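PDB 3S9F: tryparedoxin from Leishmania major, which probably acts as a thioredoxin-fold disulfide reductase, passing electrons through a CxxC disulfide in the parasite's peroxide detoxification pathway. Local coordinates for residues A[72-77]-A[81-86]; A[152-155]-A[161-164]. One frame throughout, in Å; residues are numbered along the deposited sequence.

Contact 1 of 2, residues A[72-77]-A[81-86]; sequences EFYEKH and KNFEII
Tyr74 reaches from the last turns of helix 61-77 to the beginning of strand 83-89 and hands its hydroxyl to Glu84. With CG anti to the backbone N (chi1 -178°), the phenol leaves the helix flank and spans the gap, so that OH donates to Glu84 OE2 at 2.6 Å, using the syn lone pair of that oxygen. The carboxylate meets the tyrosine at its ring edge. Glu84 itself sets out from the strand facing away from the helix; a bend at chi2 (54°) folds the carboxylate back. The same OE2 then takes the backbone N of Ile85 on its anti side, at 2.8 Å, which pins the carboxylate to its own strand.

Next to the phenol, toward the helix, the contacts are apolar. Ile85 CD1 lies 3.7 Å from Tyr74 CD1, the two side chains running past each other in opposite directions. The Phe83 ring touches both Tyr74 and Phe73: its CE2 comes obliquely to Tyr74 CD1, and its CZ lies 3.6 Å from Phe73 CE1. The two phenylalanines meet rim to rim; their planes are 16° apart, but the rings are displaced so far laterally that neither lies over the other's face. At the turn, His77 O accepts from Lys81 N at 2.8 Å, and the aliphatic chain of Lys81 runs beside the His77 side chain in the same direction. Beyond the two segments, Trp106 meets Tyr74 edge-to-face and His78 stacks on it.

This is the helix-to-second-strand half of a beta-alpha-beta unit of the thioredoxin fold. Chemically, OE2, buried and held by two donors, helps to set the direction of the phenol, and those bonds would be expected to stabilise negative charge on Glu84 within an otherwise largely aromatic interface.

Contact 2 of 2, residues A[152-155]-A[161-164]; sequences TQDP and PWRD
Trp162 points the N-H edge of its indole at Asp154, and the carboxylate stands almost upright to the ring, the two planes 84° apart. Trp162 NE1 donates to Asp154 OD2 at 2.9 Å, and the bond is close to straight, 164° at the hydrogen. The acceptor sits near the plane of the indole, and the lone pair used is the anti one, pointing away from OD1. Asp154 is the first residue to leave helical geometry after helix 147-153; chi1 of 174° extends the carboxylate away from the backbone N, toward the returning chain.

Both oxygens have further work. OD2 also accepts from the backbone N of Gln159, and OD1 from that of Glu158, so the one side chain ties down the loop between the two segments as well as the indole. The rest of the indole packs on Ala147, Ala150 and Leu151 of the helix, while Phe160 meets it edge-to-face. Past the ring, Trp162 O accepts from Thr144 OG1 of strand 142-144.

Here an aspartate just past a helix C-terminus holds the loop that follows; in this thioredoxin-fold protein it helps keep the C-terminal tail against helix 147-153 and the edge strand 142-144.

Contact 1 closes before contact 2 opens along the chain, yet their centres lie only about 13 Å apart and the two meet directly. Phe73 is the bridge: its CE1 is 3.7 Å from Trp162 CH2, and its CD2 is 3.4 Å from Pro155 O. Phe160, from the loop inside contact 2, reaches both the Phe83 ring and the indole, so one aromatic cluster joins helix 61-77 to the C-terminal tail. The disulfide pair Cys60 and Cys63 lies at the N-terminal start of that helix, the end away from contact 1. A bound magnesium ion lies about 4 Å from the Tyr74 side chain, and a magnesium ion about 8 Å from that of Trp162.

Contact 1 of 2, residues A[72-77]-A[81-86]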
loop_
_atom_site.group_PDB
_atom_site.type_symbol
_atom_site.label_atom_id
_atom_site.label_comp_id
_atom_site.label_asym_id
_atom_site.label_seq_id
_atom_site.Cartn_x
_atom_site.Cartn_y
_atom_site.Cartn_z
ATOM N N GLU A 72 17.246 -11.706 18.830
ATOM C CA GLU A 72 17.409 -11.707 20.274
ATOM C C GLU A 72 16.981 -10.350 20.870
ATOM O O GLU A 72 16.287 -10.308 21.886
ATOM C CB GLU A 72 18.854 -12.053 20.627
ATOM C CG GLU A 72 19.092 -12.412 22.076
ATOM C CD GLU A 72 20.581 -12.468 22.438
ATOM O OE1 GLU A 72 21.450 -12.289 21.542
ATOM O OE2 GLU A 72 20.884 -12.685 23.627
ATOM N N PHE A 73 17.378 -9.255 20.219
ATOM C CA PHE A 73 17.031 -7.912 20.690
ATOM C C PHE A 73 15.520 -7.689 20.685
ATOM O O PHE A 73 14.968 -7.151 21.644
ATOM C CB PHE A 73 17.718 -6.818 19.853
ATOM C CG PHE A 73 17.505 -5.427 20.399
ATOM C CD1 PHE A 73 16.571 -4.563 19.817
ATOM C CD2 PHE A 73 18.223 -4.989 21.513
ATOM C CE1 PHE A 73 16.371 -3.276 20.343
ATOM C CE2 PHE A 73 18.032 -3.714 22.042
ATOM C CZ PHE A 73 17.105 -2.853 21.453
ATOM N N TYR A 74 14.863 -8.101 19.598
ATOM C CA TYR A 74 13.401 -8.045 19.483
ATOM C C TYR A 74 12.653 -8.870 20.549
ATOM O O TYR A 74 11.735 -8.362 21.214
ATOM C CB TYR A 74 13.009 -8.538 18.112
ATOM C CG TYR A 74 11.537 -8.501 17.805
ATOM C CD1 TYR A 74 10.978 -7.433 17.099
ATOM C CD2 TYR A 74 10.716 -9.566 18.170
ATOM C CE1 TYR A 74 9.626 -7.430 16.774
ATOM C CE2 TYR A 74 9.364 -9.570 17.875
ATOM C CZ TYR A 74 8.826 -8.509 17.156
ATOM O OH TYR A 74 7.492 -8.543 16.838
ATOM N N GLU A 75 13.033 -10.135 20.700
ATOM C CA GLU A 75 12.378 -11.004 21.695
ATOM C C GLU A 75 12.431 -10.403 23.094
ATOM O O GLU A 75 11.442 -10.423 23.824
ATOM C CB GLU A 75 12.978 -12.410 21.669
ATOM C CG GLU A 75 12.581 -13.166 20.399
ATOM C CD GLU A 75 13.368 -14.437 20.177
ATOM O OE1 GLU A 75 14.270 -14.752 20.981
ATOM O OE2 GLU A 75 13.089 -15.123 19.168
ATOM N N LYS A 76 13.576 -9.819 23.425
ATOM C CA LYS A 76 13.832 -9.241 24.739
ATOM C C LYS A 76 13.195 -7.870 24.991
ATOM O O LYS A 76 12.786 -7.582 26.126
ATOM C CB LYS A 76 15.338 -9.118 24.937
ATOM C CG LYS A 76 16.037 -10.420 25.293
ATOM C CD LYS A 76 17.496 -10.128 25.622
ATOM C CE LYS A 76 18.388 -11.303 25.292
ATOM N NZ LYS A 76 19.791 -10.843 25.074
ATOM N N HIS A 77 13.106 -7.038 23.952
ATOM C CA HIS A 77 12.796 -5.611 24.118
ATOM C C HIS A 77 11.606 -5.052 23.331
ATOM O O HIS A 77 11.203 -3.919 23.585
ATOM C CB HIS A 77 14.018 -4.754 23.774
ATOM C CG HIS A 77 15.209 -5.016 24.636
ATOM N ND1 HIS A 77 15.333 -4.504 25.911
ATOM C CD2 HIS A 77 16.334 -5.727 24.402
ATOM C CE1 HIS A 77 16.482 -4.899 26.430
ATOM N NE2 HIS A 77 17.108 -5.641 25.535
ATOM N N LYS A 81 10.122 -1.739 24.985
ATOM C CA LYS A 81 10.509 -0.553 24.214
ATOM C C LYS A 81 9.506 -0.201 23.106
ATOM O O LYS A 81 9.742 0.723 22.318
ATOM C CB LYS A 81 11.926 -0.701 23.649
ATOM C CG LYS A 81 13.027 -0.661 24.717
ATOM C CD LYS A 81 14.361 -1.008 24.111
ATOM C CE LYS A 81 15.540 -0.671 25.014
ATOM N NZ LYS A 81 15.319 -0.924 26.454
ATOM N N ASN A 82 8.390 -0.932 23.063
ATOM C CA ASN A 82 7.240 -0.589 22.208
ATOM C C ASN A 82 7.588 -0.430 20.714
ATOM O O ASN A 82 7.350 0.623 20.107
ATOM C CB ASN A 82 6.535 0.674 22.744
ATOM C CG ASN A 82 5.174 0.891 22.119
ATOM O OD1 ASN A 82 4.436 -0.063 21.872
ATOM N ND2 ASN A 82 4.846 2.151 21.824
ATOM N N PHE A 83 8.179 -1.462 20.126
ATOM C CA PHE A 83 8.500 -1.384 18.693
ATOM C C PHE A 83 8.073 -2.634 17.933
ATOM O O PHE A 83 7.800 -3.674 18.538
ATOM C CB PHE A 83 9.984 -1.025 18.452
ATOM C CG PHE A 83 10.972 -2.086 18.883
ATOM C CD1 PHE A 83 11.621 -1.992 20.115
ATOM C CD2 PHE A 83 11.319 -3.143 18.022
ATOM C CE1 PHE A 83 12.568 -2.951 20.521
ATOM C CE2 PHE A 83 12.264 -4.121 18.422
ATOM C CZ PHE A 83 12.885 -4.026 19.672
ATOM N N GLU A 84 7.954 -2.497 16.611
ATOM C CA GLU A 84 7.685 -3.631 15.734
ATOM C C GLU A 84 8.712 -3.655 14.620
ATOM O O GLU A 84 9.324 -2.627 14.306
ATOM C CB GLU A 84 6.238 -3.553 15.178
ATOM C CG GLU A 84 5.792 -4.775 14.364
ATOM C CD GLU A 84 5.963 -6.079 15.124
ATOM O OE1 GLU A 84 4.996 -6.496 15.805
ATOM O OE2 GLU A 84 7.063 -6.676 15.061
ATOM N N ILE A 85 8.930 -4.828 14.028
ATOM C CA ILE A 85 9.839 -4.904 12.888
ATOM C C ILE A 85 9.097 -5.509 11.718
ATOM O O ILE A 85 8.314 -6.470 11.884
ATOM C CB ILE A 85 11.137 -5.685 13.190
ATOM C CG1 ILE A 85 11.935 -4.958 14.299
ATOM C CG2 ILE A 85 12.029 -5.772 11.924
ATOM C CD1 ILE A 85 13.205 -5.693 14.719
ATOM N N ILE A 86 9.330 -4.934 10.538
ATOM C CA ILE A 86 8.743 -5.466 9.313
ATOM C C ILE A 86 9.852 -5.822 8.342
ATOM O O ILE A 86 10.604 -4.943 7.911
ATOM C CB ILE A 86 7.805 -4.424 8.623
ATOM C CG1 ILE A 86 6.670 -4.014 9.567
ATOM C CG2 ILE A 86 7.263 -5.022 7.287
ATOM C CD1 ILE A 86 5.845 -2.790 9.097
#

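Contact 2 of 2, residues A[152-155]-A[161-164]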
loop_
_atom_site.group_PDB
_atom_site.type_symbol
_atom_site.label_atom_id
_atom_site.label_comp_id
_atom_site.label_asym_id
_atom_site.label_seq_id
_atom_site.Cartn_x
_atom_site.Cartn_y
_atom_site.Cartn_z
ATOM N N THR A 152 24.535 -3.148 17.147
ATOM C CA THR A 152 25.740 -3.944 17.412
ATOM C C THR A 152 26.624 -3.327 18.499
ATOM O O THR A 152 27.279 -4.045 19.249
ATOM C CB THR A 152 26.578 -4.201 16.143
ATOM O OG1 THR A 152 27.287 -3.013 15.776
ATOM C CG2 THR A 152 25.677 -4.633 14.995
ATOM N N GLN A 153 26.617 -1.997 18.581
ATOM C CA GLN A 153 27.402 -1.267 19.573
ATOM C C GLN A 153 26.653 -1.083 20.903
ATOM O O GLN A 153 27.267 -0.821 21.935
ATOM C CB GLN A 153 27.807 0.096 19.009
ATOM C CG GLN A 153 28.678 0.013 17.762
ATOM C CD GLN A 153 29.461 1.288 17.496
ATOM O OE1 GLN A 153 28.955 2.401 17.662
ATOM N NE2 GLN A 153 30.711 1.129 17.081
ATOM N N ASP A 154 25.329 -1.230 20.880
ATOM C CA ASP A 154 24.494 -1.024 22.067
ATOM C C ASP A 154 23.521 -2.196 22.197
ATOM O O ASP A 154 22.297 -2.015 22.062
ATOM C CB ASP A 154 23.766 0.333 21.946
ATOM C CG ASP A 154 22.762 0.591 23.061
ATOM O OD1 ASP A 154 23.008 0.202 24.222
ATOM O OD2 ASP A 154 21.707 1.203 22.765
ATOM N N PRO A 155 24.054 -3.418 22.418
ATOM C CA PRO A 155 23.199 -4.612 22.382
ATOM C C PRO A 155 22.097 -4.596 23.449
ATOM O O PRO A 155 21.085 -5.292 23.304
ATOM C CB PRO A 155 24.193 -5.766 22.625
ATOM C CG PRO A 155 25.312 -5.136 23.399
ATOM C CD PRO A 155 25.443 -3.756 22.797
ATOM N N PRO A 161 15.932 4.715 20.596
ATOM C CA PRO A 161 15.951 4.164 19.256
ATOM C C PRO A 161 17.052 4.720 18.365
ATOM O O PRO A 161 16.868 4.747 17.148
ATOM C CB PRO A 161 14.578 4.594 18.714
ATOM C CG PRO A 161 14.433 6.002 19.294
ATOM C CD PRO A 161 15.092 5.926 20.672
ATOM N N TRP A 162 18.171 5.157 18.934
ATOM C CA TRP A 162 19.325 5.554 18.150
ATOM C C TRP A 162 19.074 6.648 17.121
ATOM O O TRP A 162 19.482 6.554 15.985
ATOM C CB TRP A 162 19.927 4.320 17.471
ATOM C CG TRP A 162 20.072 3.163 18.397
ATOM C CD1 TRP A 162 20.880 3.087 19.486
ATOM C CD2 TRP A 162 19.399 1.907 18.318
ATOM N NE1 TRP A 162 20.745 1.882 20.091
ATOM C CE2 TRP A 162 19.842 1.131 19.391
ATOM C CE3 TRP A 162 18.466 1.366 17.441
ATOM C CZ2 TRP A 162 19.395 -0.144 19.607
ATOM C CZ3 TRP A 162 18.015 0.108 17.666
ATOM C CH2 TRP A 162 18.478 -0.641 18.733
ATOM N N ARG A 163 18.433 7.715 17.560
ATOM C CA ARG A 163 18.009 8.800 16.676
ATOM C C ARG A 163 19.173 9.346 15.879
ATOM O O ARG A 163 20.272 9.518 16.428
ATOM C CB ARG A 163 17.402 9.947 17.481
ATOM C CG ARG A 163 16.130 9.605 18.188
ATOM C CD ARG A 163 15.361 10.865 18.589
ATOM N NE ARG A 163 13.958 10.502 18.678
ATOM C CZ ARG A 163 13.081 10.630 17.687
ATOM N NH1 ARG A 163 13.431 11.183 16.525
ATOM N NH2 ARG A 163 11.841 10.224 17.879
ATOM N N ASP A 164 18.929 9.634 14.607
ATOM C CA ASP A 164 19.939 10.230 13.741
ATOM C C ASP A 164 20.358 11.601 14.235
ATOM O O ASP A 164 19.564 12.303 14.880
ATOM C CB ASP A 164 19.425 10.337 12.310
ATOM C CG ASP A 164 19.437 9.007 11.590
ATOM O OD1 ASP A 164 19.733 7.979 12.228
ATOM O OD2 ASP A 164 19.161 8.999 10.376
#